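Local structure of flavodoxin, WrbA-like protein (Agrobacterium tumefaciens, 3D7N) at residues 80-94 / 116-128. The protein probably binds FMN as a flavodoxin-like, WrbA-type flavoprotein and transfers electrons, consistent with NAD(P)H:quinone oxidoreductase activity. Sequence-based numbering, arbitrary orientation.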
ATOM      1  N   SER A  80      13.812   9.369  13.515  1.00 52.26           N
ATOM      2  CA  SER A  80      14.820   9.460  12.462  1.00 52.55           C
ATOM      3  C   SER A  80      14.568  10.671  11.556  1.00 52.82           C
ATOM      4  O   SER A  80      15.297  10.875  10.595  1.00 52.78           O
ATOM      5  CB  SER A  80      14.921   8.154  11.656  1.00 52.54           C
ATOM      6  OG  SER A  80      13.864   8.015  10.699  1.00 54.34           O
ATOM      7  N   SER A  81      13.551  11.481  11.853  1.00 53.48           N
ATOM      8  CA  SER A  81      13.408  12.768  11.183  1.00 54.63           C
ATOM      9  C   SER A  81      14.672  13.586  11.346  1.00 55.72           C
ATOM     10  O   SER A  81      15.022  14.342  10.470  1.00 57.21           O
ATOM     11  CB  SER A  81      12.214  13.564  11.715  1.00 54.70           C
ATOM     12  OG  SER A  81      12.320  13.842  13.101  1.00 53.24           O
ATOM     13  N   LYS A  82      15.360  13.431  12.478  1.00 57.08           N
ATOM     14  CA  LYS A  82      16.607  14.163  12.757  1.00 56.74           C
ATOM     15  C   LYS A  82      17.704  13.782  11.745  1.00 57.01           C
ATOM     16  O   LYS A  82      18.150  14.634  10.997  1.00 57.24           O
ATOM     17  CB  LYS A  82      17.029  13.955  14.213  1.00 56.48           C
ATOM     18  CG  LYS A  82      18.479  14.281  14.493  1.00 57.53           C
ATOM     19  CD  LYS A  82      18.756  14.625  15.950  1.00 57.17           C
ATOM     20  CE  LYS A  82      20.190  14.255  16.309  1.00 57.69           C
ATOM     21  NZ  LYS A  82      20.790  15.205  17.269  1.00 57.55           N
ATOM     22  N   PRO A  83      18.118  12.503  11.675  1.00 57.27           N
ATOM     23  CA  PRO A  83      19.060  12.173  10.588  1.00 58.07           C
ATOM     24  C   PRO A  83      18.550  12.467   9.172  1.00 58.40           C
ATOM     25  O   PRO A  83      19.327  12.706   8.268  1.00 58.91           O
ATOM     26  CB  PRO A  83      19.346  10.671  10.783  1.00 57.59           C
ATOM     27  CG  PRO A  83      18.320  10.162  11.732  1.00 57.00           C
ATOM     28  CD  PRO A  83      17.853  11.347  12.545  1.00 57.39           C
ATOM     29  N   TRP A  84      17.246  12.463   8.992  1.00 60.14           N
ATOM     30  CA  TRP A  84      16.622  12.750   7.692  1.00 60.36           C
ATOM     31  C   TRP A  84      16.793  14.207   7.239  1.00 59.85           C
ATOM     32  O   TRP A  84      17.026  14.471   6.071  1.00 58.09           O
ATOM     33  CB  TRP A  84      15.143  12.392   7.782  1.00 61.96           C
ATOM     34  CG  TRP A  84      14.329  12.729   6.588  1.00 62.89           C
ATOM     35  CD1 TRP A  84      14.354  12.118   5.387  1.00 64.10           C
ATOM     36  CD2 TRP A  84      13.344  13.756   6.502  1.00 65.44           C
ATOM     37  NE1 TRP A  84      13.445  12.701   4.545  1.00 65.02           N
ATOM     38  CE2 TRP A  84      12.819  13.718   5.207  1.00 65.09           C
ATOM     39  CE3 TRP A  84      12.862  14.723   7.400  1.00 66.13           C
ATOM     40  CZ2 TRP A  84      11.822  14.586   4.784  1.00 65.85           C
ATOM     41  CZ3 TRP A  84      11.889  15.585   6.980  1.00 65.21           C
ATOM     42  CH2 TRP A  84      11.379  15.521   5.674  1.00 65.18           C
ATOM     43  N   PHE A  85      16.681  15.152   8.167  1.00 60.97           N
ATOM     44  CA  PHE A  85      16.797  16.561   7.800  1.00 60.75           C
ATOM     45  C   PHE A  85      18.238  16.885   7.367  1.00 60.37           C
ATOM     46  O   PHE A  85      18.450  17.660   6.442  1.00 59.42           O
ATOM     47  CB  PHE A  85      16.301  17.489   8.910  1.00 61.91           C
ATOM     48  CG  PHE A  85      16.477  18.963   8.580  1.00 63.33           C
ATOM     49  CD1 PHE A  85      15.593  19.609   7.695  1.00 65.71           C
ATOM     50  CD2 PHE A  85      17.555  19.702   9.112  1.00 65.10           C
ATOM     51  CE1 PHE A  85      15.757  20.958   7.371  1.00 63.17           C
ATOM     52  CE2 PHE A  85      17.725  21.057   8.788  1.00 64.92           C
ATOM     53  CZ  PHE A  85      16.821  21.679   7.918  1.00 65.17           C
ATOM     54  N   SER A  86      19.229  16.251   7.983  1.00 59.95           N
ATOM     55  CA  SER A  86      20.600  16.442   7.536  1.00 60.05           C
ATOM     56  C   SER A  86      21.042  15.411   6.484  1.00 59.50           C
ATOM     57  O   SER A  86      22.212  15.295   6.196  1.00 59.79           O
ATOM     58  CB  SER A  86      21.544  16.465   8.746  1.00 60.20           C
ATOM     59  OG  SER A  86      21.252  15.437   9.679  1.00 63.31           O
ATOM     60  N   ALA A  87      20.102  14.672   5.902  1.00 59.36           N
ATOM     61  CA  ALA A  87      20.412  13.605   4.917  1.00 58.72           C
ATOM     62  C   ALA A  87      21.553  12.630   5.328  1.00 57.82           C
ATOM     63  O   ALA A  87      22.289  12.106   4.495  1.00 58.11           O
ATOM     64  CB  ALA A  87      20.693  14.253   3.539  1.00 58.74           C
ATOM     65  N   LYS A  88      21.674  12.359   6.617  1.00 57.06           N
ATOM     66  CA  LYS A  88      22.736  11.495   7.116  1.00 56.50           C
ATOM     67  C   LYS A  88      22.729  10.073   6.539  1.00 55.55           C
ATOM     68  O   LYS A  88      23.791   9.453   6.427  1.00 54.46           O
ATOM     69  CB  LYS A  88      22.704  11.431   8.646  1.00 56.60           C
ATOM     70  CG  LYS A  88      23.111  12.764   9.321  1.00 58.11           C
ATOM     71  CD  LYS A  88      24.105  12.607  10.495  1.00 58.20           C
ATOM     72  CE  LYS A  88      25.584  12.940  10.156  1.00 59.46           C
ATOM     73  NZ  LYS A  88      25.951  14.352  10.507  1.00 57.91           N
ATOM     74  N   TRP A  89      21.556   9.564   6.146  1.00 54.70           N
ATOM     75  CA  TRP A  89      21.457   8.203   5.680  1.00 54.74           C
ATOM     76  C   TRP A  89      21.313   8.100   4.169  1.00 55.10           C
ATOM     77  O   TRP A  89      21.002   7.017   3.663  1.00 56.40           O
ATOM     78  CB  TRP A  89      20.292   7.458   6.377  1.00 53.57           C
ATOM     79  CG  TRP A  89      20.388   7.388   7.888  1.00 52.68           C
ATOM     80  CD1 TRP A  89      21.423   7.792   8.658  1.00 50.38           C
ATOM     81  CD2 TRP A  89      19.414   6.842   8.792  1.00 51.89           C
ATOM     82  NE1 TRP A  89      21.157   7.582   9.968  1.00 50.01           N
ATOM     83  CE2 TRP A  89      19.930   7.001  10.097  1.00 50.80           C
ATOM     84  CE3 TRP A  89      18.163   6.239   8.629  1.00 51.23           C
ATOM     85  CZ2 TRP A  89      19.242   6.567  11.240  1.00 50.97           C
ATOM     86  CZ3 TRP A  89      17.466   5.810   9.752  1.00 51.42           C
ATOM     87  CH2 TRP A  89      18.005   5.979  11.047  1.00 52.17           C
ATOM     88  N   GLN A  90      21.501   9.200   3.449  1.00 55.95           N
ATOM     89  CA  GLN A  90      21.405   9.192   1.982  1.00 55.83           C
ATOM     90  C   GLN A  90      22.387   8.158   1.400  1.00 55.62           C
ATOM     91  O   GLN A  90      23.533   8.021   1.848  1.00 55.35           O
ATOM     92  CB  GLN A  90      21.679  10.609   1.393  1.00 56.76           C
ATOM     93  CG  GLN A  90      21.092  10.905  -0.056  1.00 59.11           C
ATOM     94  CD  GLN A  90      19.632  11.495  -0.053  1.00 68.22           C
ATOM     95  OE1 GLN A  90      19.151  12.059  -1.073  1.00 73.70           O
ATOM     96  NE2 GLN A  90      18.941  11.386   1.098  1.00 70.69           N
ATOM     97  N   ASP A  91      21.906   7.400   0.431  1.00 55.36           N
ATOM     98  CA  ASP A  91      22.706   6.414  -0.294  1.00 55.23           C
ATOM     99  C   ASP A  91      23.162   5.183   0.476  1.00 54.69           C
ATOM    100  O   ASP A  91      23.888   4.355  -0.071  1.00 56.05           O
ATOM    101  CB  ASP A  91      23.885   7.084  -0.993  1.00 55.37           C
ATOM    102  CG  ASP A  91      23.439   8.133  -1.950  1.00 55.79           C
ATOM    103  OD1 ASP A  91      22.294   8.031  -2.396  1.00 57.93           O
ATOM    104  OD2 ASP A  91      24.198   9.073  -2.233  1.00 58.55           O
ATOM    105  N   LYS A  92      22.719   5.030   1.712  1.00 53.38           N
ATOM    106  CA  LYS A  92      22.962   3.806   2.450  1.00 52.62           C
ATOM    107  C   LYS A  92      22.112   2.675   1.871  1.00 52.51           C
ATOM    108  O   LYS A  92      21.063   2.916   1.240  1.00 53.59           O
ATOM    109  CB  LYS A  92      22.668   4.022   3.957  1.00 52.37           C
ATOM    110  CG  LYS A  92      23.650   4.999   4.671  1.00 52.90           C
ATOM    111  CD  LYS A  92      23.521   4.904   6.191  1.00 53.09           C
ATOM    112  CE  LYS A  92      24.307   5.971   6.984  1.00 53.38           C
ATOM    113  NZ  LYS A  92      25.769   5.879   6.862  1.00 52.25           N
ATOM    114  N   VAL A  93      22.538   1.446   2.109  1.00 52.02           N
ATOM    115  CA  VAL A  93      21.795   0.256   1.683  1.00 51.29           C
ATOM    116  C   VAL A  93      20.850  -0.126   2.824  1.00 51.82           C
ATOM    117  O   VAL A  93      21.275  -0.177   3.965  1.00 52.12           O
ATOM    118  CB  VAL A  93      22.759  -0.919   1.389  1.00 51.33           C
ATOM    119  CG1 VAL A  93      21.997  -2.212   1.163  1.00 49.68           C
ATOM    120  CG2 VAL A  93      23.715  -0.570   0.174  1.00 49.20           C
ATOM    121  N   PHE A  94      19.560  -0.320   2.515  1.00 52.03           N
ATOM    122  CA  PHE A  94      18.534  -0.689   3.478  1.00 51.80           C
ATOM    123  C   PHE A  94      17.907  -2.066   3.128  1.00 52.04           C
ATOM    124  O   PHE A  94      17.865  -2.479   1.944  1.00 50.91           O
ATOM    125  CB  PHE A  94      17.417   0.373   3.492  1.00 52.75           C
ATOM    126  CG  PHE A  94      17.791   1.670   4.147  1.00 51.31           C
ATOM    127  CD1 PHE A  94      17.428   1.933   5.480  1.00 54.72           C
ATOM    128  CD2 PHE A  94      18.482   2.635   3.455  1.00 53.84           C
ATOM    129  CE1 PHE A  94      17.802   3.150   6.099  1.00 53.54           C
ATOM    130  CE2 PHE A  94      18.839   3.853   4.061  1.00 53.74           C
ATOM    131  CZ  PHE A  94      18.524   4.095   5.374  1.00 52.00           C
ATOM    132  N   LEU A 116       9.306   2.634   2.221  1.00 50.04           N
ATOM    133  CA  LEU A 116       9.052   4.075   2.250  1.00 50.32           C
ATOM    134  C   LEU A 116      10.024   4.828   3.169  1.00 50.17           C
ATOM    135  O   LEU A 116      10.495   5.877   2.808  1.00 50.58           O
ATOM    136  CB  LEU A 116       7.635   4.370   2.709  1.00 50.51           C
ATOM    137  CG  LEU A 116       6.491   3.981   1.785  1.00 52.19           C
ATOM    138  CD1 LEU A 116       5.136   4.470   2.379  1.00 55.00           C
ATOM    139  CD2 LEU A 116       6.684   4.562   0.381  1.00 53.04           C
ATOM    140  N   LEU A 117      10.325   4.262   4.325  1.00 49.15           N
ATOM    141  CA  LEU A 117      11.193   4.851   5.307  1.00 49.37           C
ATOM    142  C   LEU A 117      12.595   4.948   4.735  1.00 50.24           C
ATOM    143  O   LEU A 117      13.188   6.010   4.777  1.00 51.26           O
ATOM    144  CB  LEU A 117      11.181   4.010   6.580  1.00 48.49           C
ATOM    145  CG  LEU A 117      12.042   4.522   7.718  1.00 49.39           C
ATOM    146  CD1 LEU A 117      11.748   6.051   7.998  1.00 50.07           C
ATOM    147  CD2 LEU A 117      11.832   3.537   8.909  1.00 47.46           C
ATOM    148  N   ALA A 118      13.061   3.863   4.120  1.00 50.43           N
ATOM    149  CA  ALA A 118      14.325   3.830   3.344  1.00 50.26           C
ATOM    150  C   ALA A 118      14.348   4.821   2.207  1.00 50.23           C
ATOM    151  O   ALA A 118      15.337   5.467   2.005  1.00 51.90           O
ATOM    152  CB  ALA A 118      14.612   2.393   2.793  1.00 48.34           C
ATOM    153  N   GLY A 119      13.262   4.944   1.459  1.00 50.88           N
ATOM    154  CA  GLY A 119      13.175   5.887   0.339  1.00 50.63           C
ATOM    155  C   GLY A 119      13.228   7.332   0.816  1.00 51.03           C
ATOM    156  O   GLY A 119      13.919   8.191   0.267  1.00 50.38           O
ATOM    157  N   GLN A 120      12.492   7.597   1.862  1.00 51.68           N
ATOM    158  CA  GLN A 120      12.435   8.918   2.491  1.00 52.84           C
ATOM    159  C   GLN A 120      13.868   9.376   2.826  1.00 52.67           C
ATOM    160  O   GLN A 120      14.207  10.564   2.708  1.00 51.82           O
ATOM    161  CB  GLN A 120      11.645   8.738   3.785  1.00 53.74           C
ATOM    162  CG  GLN A 120      11.139   9.949   4.400  1.00 60.84           C
ATOM    163  CD  GLN A 120       9.649  10.102   4.269  1.00 66.02           C
ATOM    164  OE1 GLN A 120       8.963   9.126   4.043  1.00 71.58           O
ATOM    165  NE2 GLN A 120       9.142  11.368   4.374  1.00 72.64           N
ATOM    166  N   HIS A 121      14.705   8.410   3.230  1.00 51.84           N
ATOM    167  CA  HIS A 121      16.105   8.644   3.561  1.00 51.80           C
ATOM    168  C   HIS A 121      17.040   8.592   2.366  1.00 51.49           C
ATOM    169  O   HIS A 121      18.241   8.728   2.512  1.00 52.37           O
ATOM    170  CB  HIS A 121      16.548   7.611   4.608  1.00 51.94           C
ATOM    171  CG  HIS A 121      16.086   7.931   5.992  1.00 53.14           C
ATOM    172  ND1 HIS A 121      16.734   8.849   6.788  1.00 54.67           N
ATOM    173  CD2 HIS A 121      15.039   7.481   6.718  1.00 53.36           C
ATOM    174  CE1 HIS A 121      16.109   8.946   7.947  1.00 54.83           C
ATOM    175  NE2 HIS A 121      15.076   8.131   7.929  1.00 53.38           N
ATOM    176  N   GLY A 122      16.501   8.342   1.194  1.00 51.75           N
ATOM    177  CA  GLY A 122      17.282   8.306  -0.040  1.00 51.63           C
ATOM    178  C   GLY A 122      18.215   7.112  -0.127  1.00 51.45           C
ATOM    179  O   GLY A 122      19.317   7.219  -0.638  1.00 51.92           O
ATOM    180  N   GLY A 123      17.775   5.976   0.389  1.00 51.50           N
ATOM    181  CA  GLY A 123      18.577   4.757   0.407  1.00 51.21           C
ATOM    182  C   GLY A 123      18.266   3.812  -0.717  1.00 51.31           C
ATOM    183  O   GLY A 123      17.364   4.065  -1.496  1.00 51.59           O
ATOM    184  N   LEU A 124      19.013   2.710  -0.798  1.00 51.30           N
ATOM    185  CA  LEU A 124      18.750   1.699  -1.800  1.00 52.42           C
ATOM    186  C   LEU A 124      18.139   0.505  -1.139  1.00 51.29           C
ATOM    187  O   LEU A 124      18.651   0.071  -0.137  1.00 52.55           O
ATOM    188  CB  LEU A 124      20.017   1.181  -2.451  1.00 52.71           C
ATOM    189  CG  LEU A 124      20.920   2.130  -3.152  1.00 56.53           C
ATOM    190  CD1 LEU A 124      21.736   1.120  -3.983  1.00 62.58           C
ATOM    191  CD2 LEU A 124      20.252   3.290  -3.997  1.00 59.43           C
ATOM    192  N   TRP A 125      17.117  -0.076  -1.738  1.00 49.88           N
ATOM    193  CA  TRP A 125      16.410  -1.148  -1.086  1.00 49.49           C
ATOM    194  C   TRP A 125      16.792  -2.486  -1.651  1.00 49.23           C
ATOM    195  O   TRP A 125      16.796  -2.697  -2.861  1.00 50.28           O
ATOM    196  CB  TRP A 125      14.894  -0.950  -1.174  1.00 48.95           C
ATOM    197  CG  TRP A 125      14.178  -2.032  -0.409  1.00 48.80           C
ATOM    198  CD1 TRP A 125      13.743  -3.232  -0.900  1.00 48.83           C
ATOM    199  CD2 TRP A 125      13.907  -2.051   0.983  1.00 48.04           C
ATOM    200  NE1 TRP A 125      13.232  -3.992   0.091  1.00 48.13           N
ATOM    201  CE2 TRP A 125      13.305  -3.294   1.268  1.00 49.29           C
ATOM    202  CE3 TRP A 125      14.119  -1.146   2.024  1.00 48.55           C
ATOM    203  CZ2 TRP A 125      12.866  -3.627   2.547  1.00 49.53           C
ATOM    204  CZ3 TRP A 125      13.767  -1.497   3.299  1.00 47.30           C
ATOM    205  CH2 TRP A 125      13.144  -2.723   3.561  1.00 49.19           C
ATOM    206  N   VAL A 126      17.136  -3.392  -0.757  1.00 49.97           N
ATOM    207  CA  VAL A 126      17.548  -4.756  -1.100  1.00 49.28           C
ATOM    208  C   VAL A 126      16.364  -5.691  -0.881  1.00 49.59           C
ATOM    209  O   VAL A 126      15.889  -5.847   0.225  1.00 50.16           O
ATOM    210  CB  VAL A 126      18.716  -5.238  -0.206  1.00 49.98           C
ATOM    211  CG1 VAL A 126      19.114  -6.669  -0.580  1.00 48.14           C
ATOM    212  CG2 VAL A 126      19.939  -4.283  -0.292  1.00 45.65           C
ATOM    213  N   SER A 127      15.904  -6.322  -1.955  1.00 49.80           N
ATOM    214  CA  SER A 127      14.802  -7.246  -1.933  1.00 49.95           C
ATOM    215  C   SER A 127      15.300  -8.652  -1.536  1.00 50.59           C
ATOM    216  O   SER A 127      16.511  -8.922  -1.523  1.00 49.40           O
ATOM    217  CB  SER A 127      14.179  -7.263  -3.317  1.00 49.56           C
ATOM    218  OG  SER A 127      15.030  -7.960  -4.227  1.00 49.32           O
ATOM    219  N   LEU A 128      14.371  -9.553  -1.198  1.00 52.32           N
ATOM    220  CA  LEU A 128      14.744 -10.931  -0.820  1.00 53.10           C
ATOM    221  C   LEU A 128      15.334 -11.613  -2.051  1.00 54.14           C
ATOM    222  O   LEU A 128      14.801 -11.522  -3.159  1.00 54.80           O
ATOM    223  CB  LEU A 128      13.534 -11.674  -0.266  1.00 52.52           C
ATOM    224  CG  LEU A 128      13.723 -12.981   0.529  1.00 53.65           C
ATOM    225  CD1 LEU A 128      14.532 -12.789   1.720  1.00 52.98           C
ATOM    226  CD2 LEU A 128      12.393 -13.569   0.942  1.00 54.57           C
TER
HETATM  227  O   HOH W   1      18.745  10.431   5.970  1.00 52.30           O
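His121 and the two tryptophans Trp84 and Trp89 illustrate how an imidazole at a helix end can be held between two indoles, with polar partners at its edge. Trp89 lies against one face in an offset stack, planes 28° apart, with its CE3 3.5 Å from His121 CE1; on the opposite face Trp84 presents its indole edge, a T-shaped pair. In the ring plane, His121 NE2 donates to Ser80 OG (3.0 Å), whose hydroxyl also bonds Ala77 O, while ND1 meets a water shared with Trp89 N and Pro83 O. Both ring nitrogens thus have polar partners, which sets the ring's rotation. Trp84 NE1 adds only a weak, bent bond to Gln120 O.

Beyond the Schellman motif at Gly122, the parallel pairing of strands 93-100 and 124-126 begins. Leu124 N to Lys92 O, Phe94 N to Leu124 O (2.8 Å, nearly straight) and Val126 N to Phe94 O stitch them together, and Val93 CG1 crowds Val126 CG2 (3.3 Å). With CG anti to its carbonyl carbon (chi1 -73°), the Phe94 ring packs against the helix's last turn, Ala118 CA centred over its face.

The turn at Gln90 and Asp91 is the more open side: Asp91 N reaches Gly122 O (2.8 Å) from above the carbonyl plane, and the exposed carboxylate forms a salt bridge with Arg179 of the second subunit.

The whole closes the beta-alpha-beta crossover of a flavodoxin-like fold: helix 104-120 packs on the Phe94 and Trp125 face, helix 167-186 touches Val93 and Val126, and strand 57-65 flanks strand 93-100 within the sheet.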